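Long-range contacts in beta-glucosidase (Chaetomella raphigera, PDB 6JXG), which probably hydrolyses terminal, non-reducing beta-D-glucosyl residues to release beta-D-glucose during cellulose breakdown: residues F582-L587 with L695-S700; A589-T594 with I612-T617; A618-S623 with G664-N669; T625-E630 with S657-K662. One frame throughout, in Å; residues are numbered along the deposited sequence.

All four contacts belong to the C-terminal fibronectin type III-like beta sandwich. Contacts 2 and 3 are pairings within the three-stranded sheet and share strand 612-622; their centres lie about 16 Å apart. Contact 4 is made in the four-stranded sheet, and contact 1 packs the two sheets together, its centre about 8 Å from that of contact 3. Tyr584 OH of contact 1 lies 2.6 Å from Glu630 OE1 of contact 4, while Asn622 ND2 of contact 3 lies 3.0 Å from Leu658 O of contact 4. Contacts 2 and 4 stand farthest apart, about 28 Å between centres. The Val626 side chain is about 14 Å from a bound mannose of the protein's own glycan.

Contact 1 (F582-L587 with L695-S700); sequences FQYSQL and LYVGAS
Face-to-face packing of the two sheets of a beta sandwich brings Tyr584 and Leu587, on strand 582-591, against Val697 and Gly698 at the end of strand 692-698 and Ala699 just beyond it. The short strand axes stay 8.4 Å apart at closest and no hydrogen bond joins the segments; the contact is made between side chains and, at Gly698, by a side chain against backbone. Val697 serves two partners with its two branches. Its CG1, anti to the backbone N (chi1 171°), lies at the edge of the Tyr584 ring, near the ring plane, with Tyr584 CD1 4.1 Å away. Its CG2 instead meets Leu587 CD2 at 4.0 Å. Beyond Val697 the tyrosine ring slants past the peptide linking Gly698 to Ala699, and Tyr584 CE1 comes within 3.7 Å of Gly698 C. The far end of the ring carries Tyr584 OH to 3.3 Å from Gly698 O and 3.8 Å from Ala699 CB, but the hydroxyl's hydrogen bond is made with Glu630, on neighbouring strand 628-637. Ala632, Arg705 and Leu706 also touch the Tyr584 side chain. The chemistry implies that Val697 joins the sheets by apolar packing on Leu587 and Tyr584, that the tyrosine lies against a peptide as well, and that its buried phenol oxygen has its polar demand met by a carboxylate of the opposing sheet.

Contact 2 (A589-T594 with I612-T617); sequences AKYSDT and IVATVT
Between Ala589-Tyr591 and Ala614-Val616, backbone bonding comes first: the strands run antiparallel, 168° between their short axes, and Lys590 and Thr615 form a hydrogen-bonded pair. Lys590 N lies 3.0 Å from Thr615 O, and Thr615 N is 3.1 Å from Lys590 O. Farther along, the pairing changes as residues 592-594 leave the strand. Val613 O receives both Ser592 N at 2.8 Å and Asp593 N at 3.1 Å, which arrive from the same face of its carbonyl plane; the serine amide stands 35° out of that plane. Ser592 OG adds a weak third bond. On strand 612-622 a classic beta bulge, with Val613 and Ala614 both opposite Leu670, accompanies this shift.

Apolar contacts occur in two places. On the face bearing Ala589 and Val616, Ala589 CB meets Val616 CG2 at 4.3 Å, and Leu695 of the facing sheet touches both residues. At the bulge, the Tyr591 ring runs alongside Val613, pointing the same way, with Tyr591 CE2 4.0 Å from Val613 CB.

One water supplies the mediated contact, donating to Asp593 OD1 at 2.7 Å and to Ile612 O at 2.9 Å, while Asp593 OD2 bonds to Ser595. Two backbone amides, with a weak bond from Ser592 OG, thus converge on Val613 O and tie the turning chain to the bulge, and a separate water bridge joins the Asp593 carboxylate to Ile612 O.

Contact 3 (A618-S623 with G664-N669); sequences AKVTNS and GTVTFN
This is an antiparallel pairing in the three-stranded sheet of the sandwich, where Ala618-Val620 of the central strand 612-622 meets Gly664-Val666 of an outer strand, 663-671. Four backbone hydrogen bonds establish it. In the Ala618-Val666 pair, Ala618 N lies 3.1 Å from Val666 O and Val666 N is 2.9 Å from Ala618 O. The Val620-Gly664 pair repeats the pattern: Val620 N is 2.9 Å from Gly664 O, and Gly664 N is 2.8 Å from Val620 O. Despite this regular register the short axes stand 136° apart, a strongly twisted antiparallel arrangement.

The face carrying Ala618, Val620 and Val666 is buried. Val620 and Val666 meet at about a right angle, with Val620 CG2 3.9 Å from Val666 CG1. The other methyl, Val666 CG2, sits between its backbone N and carbonyl carbon and comes within 4.0 Å of Ala618 CB. Leu658, Ile656 and Ala632 of the facing sheet pack onto these valines.

On the face bearing Lys619 and Thr665, aliphatic carbon borders backbone oxygen: Lys619 CG is 3.8 Å from Gly664 O, and Thr665 CG2 is 3.6 Å from Ala618 O. The four bonds satisfy the facing amides and carbonyls of Ala618, Val620, Gly664 and Val666, leaving one face to contribute methyl groups to the sandwich interior and the other to carry polar side chains.

Contact 4 (T625-E630 with S657-K662); sequences TVSGAE and SLKPGK
Pro660 lies against the Thr625-Ser627 backbone with its ring carbons foremost. Pro660 CG is 3.7 Å from Thr625 O and also 3.7 Å from Val626 C, while Pro660 CD meets Ser627 OG at 3.3 Å. The serine oxygen stands beside its own backbone N, anti to the carbonyl carbon (chi1 -73°), which brings it over the Lys659-Pro660 junction; Lys659 CG is 3.8 Å from Ser627 OG. Although that methylene makes a contact, the lysine points away from the 625-630 segment overall. Farther along, Ala629 and Ser657 extend to the same face of the sheet, and Ala629 CB reaches within 4.2 Å of Ser657 CB.

These contacts lie at the open end of the beta hairpin formed by strands 628-637 and 649-658. Between them Gly628 and Leu658 form an antiparallel hydrogen-bonded pair: Gly628 N is 3.0 Å from Leu658 O, and Leu658 N is 3.0 Å from Gly628 O. Asn622 also donates to Leu658 O and, through the same amide nitrogen, to Val626 O. Beyond the pair, the chain leaves the strand through a type II turn, Lys659-Lys662, with Lys662 N bonded to Lys659 O at 2.9 Å; Gly661 supplies its positive phi, 76°.

Contact 1 (F582-L587 with L695-S700)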
loop_
_atom_site.group_PDB
_atom_site.type_symbol
_atom_site.label_atom_id
_atom_site.label_comp_id
_atom_site.label_asym_id
_atom_site.label_seq_id
_atom_site.Cartn_x
_atom_site.Cartn_y
_atom_site.Cartn_z
ATOM N N PHE A 582 -22.772 -13.292 -9.571
ATOM C CA PHE A 582 -21.940 -14.399 -9.948
ATOM C C PHE A 582 -22.288 -15.652 -9.127
ATOM O O PHE A 582 -22.682 -15.592 -7.953
ATOM C CB PHE A 582 -20.493 -14.007 -9.678
ATOM C CG PHE A 582 -20.067 -12.822 -10.430
ATOM C CD1 PHE A 582 -19.560 -12.951 -11.708
ATOM C CD2 PHE A 582 -20.149 -11.567 -9.864
ATOM C CE1 PHE A 582 -19.149 -11.813 -12.423
ATOM C CE2 PHE A 582 -19.765 -10.444 -10.562
ATOM C CZ PHE A 582 -19.253 -10.574 -11.836
ATOM N N GLN A 583 -22.146 -16.786 -9.784
ATOM C CA GLN A 583 -22.347 -18.086 -9.175
ATOM C C GLN A 583 -21.097 -18.924 -9.280
ATOM O O GLN A 583 -20.390 -18.844 -10.266
ATOM C CB GLN A 583 -23.502 -18.812 -9.827
ATOM C CG GLN A 583 -24.835 -18.172 -9.450
ATOM C CD GLN A 583 -25.956 -18.676 -10.326
ATOM O OE1 GLN A 583 -25.722 -19.380 -11.306
ATOM N NE2 GLN A 583 -27.174 -18.278 -10.005
ATOM N N TYR A 584 -20.822 -19.695 -8.244
ATOM C CA TYR A 584 -19.565 -20.409 -8.173
ATOM C C TYR A 584 -19.862 -21.909 -8.151
ATOM O O TYR A 584 -20.813 -22.320 -7.508
ATOM C CB TYR A 584 -18.892 -20.070 -6.880
ATOM C CG TYR A 584 -18.236 -18.731 -6.746
ATOM C CD1 TYR A 584 -16.871 -18.640 -6.429
ATOM C CD2 TYR A 584 -18.982 -17.570 -6.797
ATOM C CE1 TYR A 584 -16.257 -17.418 -6.202
ATOM C CE2 TYR A 584 -18.351 -16.339 -6.660
ATOM C CZ TYR A 584 -17.012 -16.280 -6.326
ATOM O OH TYR A 584 -16.383 -15.082 -6.217
ATOM N N SER A 585 -19.059 -22.711 -8.806
ATOM C CA SER A 585 -19.206 -24.139 -8.736
ATOM C C SER A 585 -17.880 -24.824 -9.068
ATOM O O SER A 585 -16.859 -24.176 -9.317
ATOM C CB SER A 585 -20.294 -24.612 -9.690
ATOM O OG SER A 585 -19.938 -24.320 -11.009
ATOM N N GLN A 586 -17.931 -26.147 -9.096
ATOM C CA GLN A 586 -16.830 -26.973 -9.593
ATOM C C GLN A 586 -15.488 -26.744 -8.900
ATOM O O GLN A 586 -14.488 -26.423 -9.528
ATOM C CB GLN A 586 -16.736 -26.797 -11.108
ATOM C CG GLN A 586 -17.932 -27.450 -11.810
ATOM C CD GLN A 586 -17.754 -27.570 -13.307
ATOM O OE1 GLN A 586 -16.662 -27.946 -13.797
ATOM N NE2 GLN A 586 -18.805 -27.264 -14.052
ATOM N N LEU A 587 -15.443 -26.898 -7.588
ATOM C CA LEU A 587 -14.197 -26.686 -6.902
ATOM C C LEU A 587 -13.286 -27.858 -7.203
ATOM O O LEU A 587 -13.725 -28.975 -7.140
ATOM C CB LEU A 587 -14.464 -26.742 -5.435
ATOM C CG LEU A 587 -13.709 -26.027 -4.357
ATOM C CD1 LEU A 587 -13.524 -26.892 -3.165
ATOM C CD2 LEU A 587 -12.471 -25.301 -4.703
ATOM N N LEU A 695 -10.432 -25.470 2.783
ATOM C CA LEU A 695 -10.433 -24.539 1.658
ATOM C C LEU A 695 -11.818 -23.884 1.538
ATOM O O LEU A 695 -12.793 -24.596 1.494
ATOM C CB LEU A 695 -10.229 -25.339 0.415
ATOM C CG LEU A 695 -8.975 -26.218 0.390
ATOM C CD1 LEU A 695 -8.818 -27.009 -0.893
ATOM C CD2 LEU A 695 -7.773 -25.344 0.637
ATOM N N TYR A 696 -11.883 -22.545 1.506
ATOM C CA TYR A 696 -13.108 -21.789 1.435
ATOM C C TYR A 696 -12.994 -20.889 0.254
ATOM O O TYR A 696 -12.074 -20.071 0.241
ATOM C CB TYR A 696 -13.402 -20.994 2.698
ATOM C CG TYR A 696 -13.388 -21.839 3.902
ATOM C CD1 TYR A 696 -14.373 -22.827 4.106
ATOM C CD2 TYR A 696 -12.418 -21.700 4.853
ATOM C CE1 TYR A 696 -14.370 -23.606 5.233
ATOM C CE2 TYR A 696 -12.406 -22.514 5.983
ATOM C CZ TYR A 696 -13.389 -23.433 6.162
ATOM O OH TYR A 696 -13.367 -24.222 7.256
ATOM N N VAL A 697 -13.815 -21.098 -0.786
ATOM C CA VAL A 697 -13.741 -20.239 -1.968
ATOM C C VAL A 697 -15.017 -19.433 -2.050
ATOM O O VAL A 697 -16.126 -19.989 -1.937
ATOM C CB VAL A 697 -13.450 -21.017 -3.261
ATOM C CG1 VAL A 697 -13.590 -20.107 -4.504
ATOM C CG2 VAL A 697 -12.103 -21.671 -3.170
ATOM N N GLY A 698 -14.881 -18.110 -2.234
ATOM C CA GLY A 698 -16.053 -17.293 -2.422
ATOM C C GLY A 698 -15.812 -15.845 -2.829
ATOM O O GLY A 698 -14.746 -15.515 -3.327
ATOM N N ALA A 699 -16.845 -15.025 -2.637
ATOM C CA ALA A 699 -16.869 -13.665 -3.065
ATOM C C ALA A 699 -16.354 -12.665 -2.006
ATOM O O ALA A 699 -16.196 -11.493 -2.327
ATOM C CB ALA A 699 -18.297 -13.344 -3.476
ATOM N N SER A 700 -16.048 -13.124 -0.800
ATOM C CA SER A 700 -15.609 -12.296 0.307
ATOM C C SER A 700 -15.117 -13.226 1.414
ATOM O O SER A 700 -15.223 -14.439 1.275
ATOM C CB SER A 700 -16.702 -11.335 0.844
ATOM O OG SER A 700 -17.462 -11.952 1.825
#

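Contact 2 (A589-T594 with I612-T617)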
loop_
_atom_site.group_PDB
_atom_site.type_symbol
_atom_site.label_atom_id
_atom_site.label_comp_id
_atom_site.label_asym_id
_atom_site.label_seq_id
_atom_site.Cartn_x
_atom_site.Cartn_y
_atom_site.Cartn_z
ATOM N N ALA A 589 -9.113 -29.242 -6.017
ATOM C CA ALA A 589 -7.992 -29.005 -5.152
ATOM C C ALA A 589 -7.066 -30.156 -5.364
ATOM O O ALA A 589 -7.537 -31.292 -5.403
ATOM C CB ALA A 589 -8.421 -28.966 -3.693
ATOM N N LYS A 590 -5.785 -29.888 -5.619
ATOM C CA LYS A 590 -4.838 -30.962 -5.934
ATOM C C LYS A 590 -3.474 -30.594 -5.378
ATOM O O LYS A 590 -2.979 -29.512 -5.600
ATOM C CB LYS A 590 -4.750 -31.171 -7.440
ATOM C CG LYS A 590 -3.552 -32.008 -7.890
ATOM C CD LYS A 590 -3.569 -32.265 -9.409
ATOM C CE LYS A 590 -4.162 -33.645 -9.697
ATOM N NZ LYS A 590 -3.589 -34.285 -10.915
ATOM N N TYR A 591 -2.883 -31.488 -4.614
ATOM C CA TYR A 591 -1.510 -31.308 -4.205
ATOM C C TYR A 591 -0.649 -31.703 -5.448
ATOM O O TYR A 591 -0.691 -32.819 -5.905
ATOM C CB TYR A 591 -1.328 -32.185 -2.968
ATOM C CG TYR A 591 -0.811 -31.495 -1.731
ATOM C CD1 TYR A 591 -1.470 -31.547 -0.494
ATOM C CD2 TYR A 591 0.384 -30.859 -1.789
ATOM C CE1 TYR A 591 -0.945 -30.893 0.644
ATOM C CE2 TYR A 591 0.940 -30.238 -0.683
ATOM C CZ TYR A 591 0.301 -30.229 0.530
ATOM O OH TYR A 591 1.056 -29.586 1.585
ATOM N N SER A 592 0.093 -30.792 -6.044
ATOM C CA SER A 592 0.884 -31.138 -7.163
ATOM C C SER A 592 2.328 -31.498 -6.740
ATOM O O SER A 592 3.050 -32.092 -7.506
ATOM C CB SER A 592 0.850 -30.021 -8.180
ATOM O OG SER A 592 1.209 -28.791 -7.574
ATOM N N ASP A 593 2.726 -31.195 -5.515
ATOM C CA ASP A 593 4.087 -31.490 -5.007
ATOM C C ASP A 593 3.963 -31.841 -3.545
ATOM O O ASP A 593 3.884 -30.945 -2.671
ATOM C CB ASP A 593 5.112 -30.291 -5.160
ATOM C CG ASP A 593 6.499 -30.596 -4.534
ATOM O OD1 ASP A 593 7.361 -29.686 -4.314
ATOM O OD2 ASP A 593 6.740 -31.784 -4.248
ATOM N N THR A 594 3.971 -33.147 -3.251
ATOM C CA THR A 594 3.917 -33.642 -1.857
ATOM C C THR A 594 5.319 -33.839 -1.202
ATOM O O THR A 594 5.424 -34.225 -0.040
ATOM C CB THR A 594 3.078 -34.955 -1.783
ATOM O OG1 THR A 594 3.504 -35.870 -2.796
ATOM C CG2 THR A 594 1.571 -34.621 -2.082
ATOM N N ILE A 612 5.463 -23.836 -5.668
ATOM C CA ILE A 612 4.054 -24.076 -5.775
ATOM C C ILE A 612 3.795 -25.552 -5.442
ATOM O O ILE A 612 4.361 -26.422 -6.071
ATOM C CB ILE A 612 3.571 -23.722 -7.144
ATOM C CG1 ILE A 612 3.774 -22.218 -7.402
ATOM C CG2 ILE A 612 2.111 -24.138 -7.308
ATOM C CD1 ILE A 612 2.910 -21.351 -6.502
ATOM N N VAL A 613 3.046 -25.829 -4.390
ATOM C CA VAL A 613 2.787 -27.217 -3.958
ATOM C C VAL A 613 1.373 -27.682 -4.263
ATOM O O VAL A 613 1.111 -28.874 -4.253
ATOM C CB VAL A 613 3.147 -27.449 -2.478
ATOM C CG1 VAL A 613 4.654 -27.175 -2.282
ATOM C CG2 VAL A 613 2.373 -26.553 -1.540
ATOM N N ALA A 614 0.445 -26.767 -4.549
ATOM C CA ALA A 614 -0.953 -27.164 -4.750
ATOM C C ALA A 614 -1.679 -26.123 -5.550
ATOM O O ALA A 614 -1.260 -24.980 -5.625
ATOM C CB ALA A 614 -1.650 -27.317 -3.405
ATOM N N THR A 615 -2.776 -26.522 -6.189
ATOM C CA THR A 615 -3.551 -25.599 -6.952
ATOM C C THR A 615 -5.030 -25.895 -6.713
ATOM O O THR A 615 -5.425 -27.062 -6.651
ATOM C CB THR A 615 -3.270 -25.808 -8.442
ATOM O OG1 THR A 615 -1.952 -25.388 -8.716
ATOM C CG2 THR A 615 -4.156 -24.945 -9.302
ATOM N N VAL A 616 -5.817 -24.822 -6.593
ATOM C CA VAL A 616 -7.252 -24.898 -6.373
ATOM C C VAL A 616 -7.919 -24.163 -7.546
ATOM O O VAL A 616 -7.364 -23.105 -8.014
ATOM C CB VAL A 616 -7.605 -24.214 -5.029
ATOM C CG1 VAL A 616 -9.099 -24.016 -4.844
ATOM C CG2 VAL A 616 -6.955 -24.951 -3.872
ATOM N N THR A 617 -9.051 -24.706 -8.069
ATOM C CA THR A 617 -9.781 -24.005 -9.062
ATOM C C THR A 617 -11.251 -23.978 -8.778
ATOM O O THR A 617 -11.752 -24.728 -7.941
ATOM C CB THR A 617 -9.568 -24.496 -10.510
ATOM O OG1 THR A 617 -10.260 -25.728 -10.725
ATOM C CG2 THR A 617 -8.050 -24.678 -10.791
HETATM O O HOH W 1 6.929 -27.691 -6.043
#

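Contact 3 (A618-S623 with G664-N669)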
loop_
_atom_site.group_PDB
_atom_site.type_symbol
_atom_site.label_atom_id
_atom_site.label_comp_id
_atom_site.label_asym_id
_atom_site.label_seq_id
_atom_site.Cartn_x
_atom_site.Cartn_y
_atom_site.Cartn_z
ATOM N N ALA A 618 -11.929 -23.103 -9.506
ATOM C CA ALA A 618 -13.393 -23.068 -9.458
ATOM C C ALA A 618 -13.914 -22.460 -10.716
ATOM O O ALA A 618 -13.174 -21.776 -11.475
ATOM C CB ALA A 618 -13.908 -22.310 -8.220
ATOM N N LYS A 619 -15.194 -22.724 -10.967
ATOM C CA LYS A 619 -15.876 -22.112 -12.085
ATOM C C LYS A 619 -16.753 -20.975 -11.594
ATOM O O LYS A 619 -17.524 -21.156 -10.623
ATOM C CB LYS A 619 -16.774 -23.120 -12.825
ATOM C CG LYS A 619 -17.616 -22.458 -13.909
ATOM C CD LYS A 619 -18.029 -23.516 -14.919
ATOM C CE LYS A 619 -19.240 -24.312 -14.530
ATOM N NZ LYS A 619 -20.325 -23.329 -14.446
ATOM N N VAL A 620 -16.664 -19.813 -12.284
ATOM C CA VAL A 620 -17.458 -18.659 -11.893
ATOM C C VAL A 620 -18.281 -18.286 -13.124
ATOM O O VAL A 620 -17.779 -18.346 -14.293
ATOM C CB VAL A 620 -16.558 -17.453 -11.578
ATOM C CG1 VAL A 620 -17.386 -16.235 -11.266
ATOM C CG2 VAL A 620 -15.647 -17.788 -10.404
ATOM N N THR A 621 -19.551 -17.960 -12.864
ATOM C CA THR A 621 -20.536 -17.705 -13.897
ATOM C C THR A 621 -21.185 -16.408 -13.589
ATOM O O THR A 621 -21.598 -16.201 -12.449
ATOM C CB THR A 621 -21.635 -18.777 -13.849
ATOM O OG1 THR A 621 -21.044 -20.054 -14.215
ATOM C CG2 THR A 621 -22.702 -18.466 -14.842
ATOM N N ASN A 622 -21.279 -15.553 -14.594
ATOM C CA ASN A 622 -22.056 -14.322 -14.500
ATOM C C ASN A 622 -23.513 -14.698 -14.704
ATOM O O ASN A 622 -23.905 -15.051 -15.816
ATOM C CB ASN A 622 -21.622 -13.316 -15.570
ATOM C CG ASN A 622 -22.383 -12.005 -15.524
ATOM O OD1 ASN A 622 -23.461 -11.914 -14.962
ATOM N ND2 ASN A 622 -21.778 -10.947 -16.111
ATOM N N SER A 623 -24.291 -14.582 -13.624
ATOM C CA SER A 623 -25.675 -15.043 -13.577
ATOM C C SER A 623 -26.615 -13.858 -13.802
ATOM O O SER A 623 -27.827 -14.020 -13.747
ATOM C CB SER A 623 -25.933 -15.745 -12.231
ATOM O OG SER A 623 -25.571 -14.908 -11.168
ATOM N N GLY A 664 -16.209 -18.902 -16.557
ATOM C CA GLY A 664 -14.737 -19.045 -16.674
ATOM C C GLY A 664 -14.157 -19.750 -15.480
ATOM O O GLY A 664 -14.839 -19.979 -14.498
ATOM N N THR A 665 -12.886 -20.096 -15.571
ATOM C CA THR A 665 -12.189 -20.710 -14.457
ATOM C C THR A 665 -11.275 -19.741 -13.694
ATOM O O THR A 665 -10.561 -18.965 -14.305
ATOM C CB THR A 665 -11.386 -21.860 -14.962
ATOM O OG1 THR A 665 -12.304 -22.859 -15.492
ATOM C CG2 THR A 665 -10.586 -22.468 -13.850
ATOM N N VAL A 666 -11.358 -19.767 -12.380
ATOM C CA VAL A 666 -10.403 -19.075 -11.490
ATOM C C VAL A 666 -9.444 -20.066 -10.924
ATOM O O VAL A 666 -9.794 -21.177 -10.696
ATOM C CB VAL A 666 -11.108 -18.211 -10.402
ATOM C CG1 VAL A 666 -11.859 -17.136 -11.108
ATOM C CG2 VAL A 666 -12.010 -19.022 -9.521
ATOM N N THR A 667 -8.211 -19.626 -10.706
ATOM C CA THR A 667 -7.115 -20.509 -10.323
ATOM C C THR A 667 -6.340 -19.893 -9.210
ATOM O O THR A 667 -6.017 -18.685 -9.282
ATOM C CB THR A 667 -6.225 -20.741 -11.547
ATOM O OG1 THR A 667 -6.995 -21.507 -12.483
ATOM C CG2 THR A 667 -4.978 -21.445 -11.199
ATOM N N PHE A 668 -6.074 -20.686 -8.175
ATOM C CA PHE A 668 -5.281 -20.219 -7.048
ATOM C C PHE A 668 -4.093 -21.157 -6.896
ATOM O O PHE A 668 -4.305 -22.290 -6.523
ATOM C CB PHE A 668 -6.095 -20.205 -5.717
ATOM C CG PHE A 668 -7.474 -19.612 -5.866
ATOM C CD1 PHE A 668 -7.631 -18.222 -6.086
ATOM C CD2 PHE A 668 -8.592 -20.418 -5.912
ATOM C CE1 PHE A 668 -8.907 -17.638 -6.191
ATOM C CE2 PHE A 668 -9.880 -19.835 -6.110
ATOM C CZ PHE A 668 -10.035 -18.437 -6.225
ATOM N N ASN A 669 -2.873 -20.662 -7.139
ATOM C CA ASN A 669 -1.645 -21.448 -6.895
ATOM C C ASN A 669 -1.053 -21.180 -5.517
ATOM O O ASN A 669 -0.816 -20.008 -5.133
ATOM C CB ASN A 669 -0.648 -21.141 -8.003
ATOM C CG ASN A 669 -1.159 -21.548 -9.356
ATOM O OD1 ASN A 669 -1.602 -22.698 -9.548
ATOM N ND2 ASN A 669 -1.147 -20.614 -10.300
#

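Contact 4 (T625-E630 with S657-K662)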
loop_
_atom_site.group_PDB
_atom_site.type_symbol
_atom_site.label_atom_id
_atom_site.label_comp_id
_atom_site.label_asym_id
_atom_site.label_seq_id
_atom_site.Cartn_x
_atom_site.Cartn_y
_atom_site.Cartn_z
ATOM N N THR A 625 -27.361 -9.799 -15.886
ATOM C CA THR A 625 -27.757 -9.328 -17.243
ATOM C C THR A 625 -26.827 -8.295 -17.795
ATOM O O THR A 625 -27.051 -7.792 -18.914
ATOM C CB THR A 625 -29.173 -8.675 -17.183
ATOM O OG1 THR A 625 -29.116 -7.564 -16.307
ATOM C CG2 THR A 625 -30.196 -9.625 -16.649
ATOM N N VAL A 626 -25.767 -7.963 -17.047
ATOM C CA VAL A 626 -24.724 -7.085 -17.544
ATOM C C VAL A 626 -23.338 -7.664 -17.246
ATOM O O VAL A 626 -23.177 -8.570 -16.379
ATOM C CB VAL A 626 -24.899 -5.627 -16.992
ATOM C CG1 VAL A 626 -26.363 -5.165 -17.171
ATOM C CG2 VAL A 626 -24.534 -5.548 -15.523
ATOM N N SER A 627 -22.350 -7.139 -17.951
ATOM C CA SER A 627 -20.990 -7.593 -17.829
ATOM C C SER A 627 -20.425 -7.153 -16.520
ATOM O O SER A 627 -20.839 -6.141 -15.954
ATOM C CB SER A 627 -20.136 -6.984 -18.929
ATOM O OG SER A 627 -20.449 -7.593 -20.162
ATOM N N GLY A 628 -19.478 -7.921 -16.014
ATOM C CA GLY A 628 -18.826 -7.541 -14.755
ATOM C C GLY A 628 -17.636 -8.391 -14.480
ATOM O O GLY A 628 -17.577 -9.504 -14.984
ATOM N N ALA A 629 -16.735 -7.913 -13.611
ATOM C CA ALA A 629 -15.635 -8.737 -13.117
ATOM C C ALA A 629 -15.839 -9.094 -11.680
ATOM O O ALA A 629 -16.326 -8.264 -10.878
ATOM C CB ALA A 629 -14.326 -8.017 -13.264
ATOM N N GLU A 630 -15.530 -10.327 -11.363
ATOM C CA GLU A 630 -15.608 -10.831 -9.989
ATOM C C GLU A 630 -14.222 -11.162 -9.453
ATOM O O GLU A 630 -13.385 -11.728 -10.170
ATOM C CB GLU A 630 -16.491 -12.078 -9.975
ATOM C CG GLU A 630 -16.455 -12.898 -8.699
ATOM C CD GLU A 630 -17.153 -12.240 -7.529
ATOM O OE1 GLU A 630 -17.781 -12.982 -6.699
ATOM O OE2 GLU A 630 -17.032 -11.007 -7.410
ATOM N N SER A 657 -13.217 -11.448 -15.612
ATOM C CA SER A 657 -14.170 -10.607 -16.296
ATOM C C SER A 657 -15.093 -11.472 -17.155
ATOM O O SER A 657 -14.626 -12.315 -17.877
ATOM C CB SER A 657 -13.400 -9.543 -17.097
ATOM O OG SER A 657 -14.393 -8.916 -17.835
ATOM N N LEU A 658 -16.411 -11.309 -17.006
ATOM C CA LEU A 658 -17.395 -12.163 -17.671
ATOM C C LEU A 658 -18.585 -11.410 -18.247
ATOM O O LEU A 658 -19.162 -10.493 -17.566
ATOM C CB LEU A 658 -17.941 -13.198 -16.714
ATOM C CG LEU A 658 -16.901 -14.204 -16.187
ATOM C CD1 LEU A 658 -17.536 -14.986 -15.038
ATOM C CD2 LEU A 658 -16.430 -15.140 -17.327
ATOM N N LYS A 659 -18.934 -11.755 -19.495
ATOM C CA LYS A 659 -20.127 -11.207 -20.121
ATOM C C LYS A 659 -21.348 -11.921 -19.535
ATOM O O LYS A 659 -21.257 -13.010 -18.965
ATOM C CB LYS A 659 -20.065 -11.390 -21.633
ATOM C CG LYS A 659 -19.125 -10.413 -22.316
ATOM C CD LYS A 659 -18.721 -10.914 -23.685
ATOM C CE LYS A 659 -18.510 -9.764 -24.644
ATOM N NZ LYS A 659 -18.235 -10.321 -25.995
ATOM N N PRO A 660 -22.526 -11.317 -19.677
ATOM C CA PRO A 660 -23.730 -11.896 -19.065
ATOM C C PRO A 660 -23.953 -13.345 -19.465
ATOM O O PRO A 660 -23.849 -13.658 -20.623
ATOM C CB PRO A 660 -24.853 -11.016 -19.611
ATOM C CG PRO A 660 -24.219 -9.780 -20.145
ATOM C CD PRO A 660 -22.748 -10.021 -20.345
ATOM N N GLY A 661 -24.219 -14.232 -18.510
ATOM C CA GLY A 661 -24.411 -15.641 -18.773
ATOM C C GLY A 661 -23.130 -16.449 -19.063
ATOM O O GLY A 661 -23.187 -17.668 -19.185
ATOM N N LYS A 662 -21.967 -15.809 -19.090
ATOM C CA LYS A 662 -20.726 -16.543 -19.386
ATOM C C LYS A 662 -19.981 -17.037 -18.127
ATOM O O LYS A 662 -20.147 -16.538 -17.003
ATOM C CB LYS A 662 -19.757 -15.746 -20.249
ATOM C CG LYS A 662 -20.389 -14.958 -21.365
ATOM C CD LYS A 662 -20.804 -15.846 -22.502
ATOM C CE LYS A 662 -21.306 -15.021 -23.677
ATOM N NZ LYS A 662 -22.278 -15.853 -24.399
#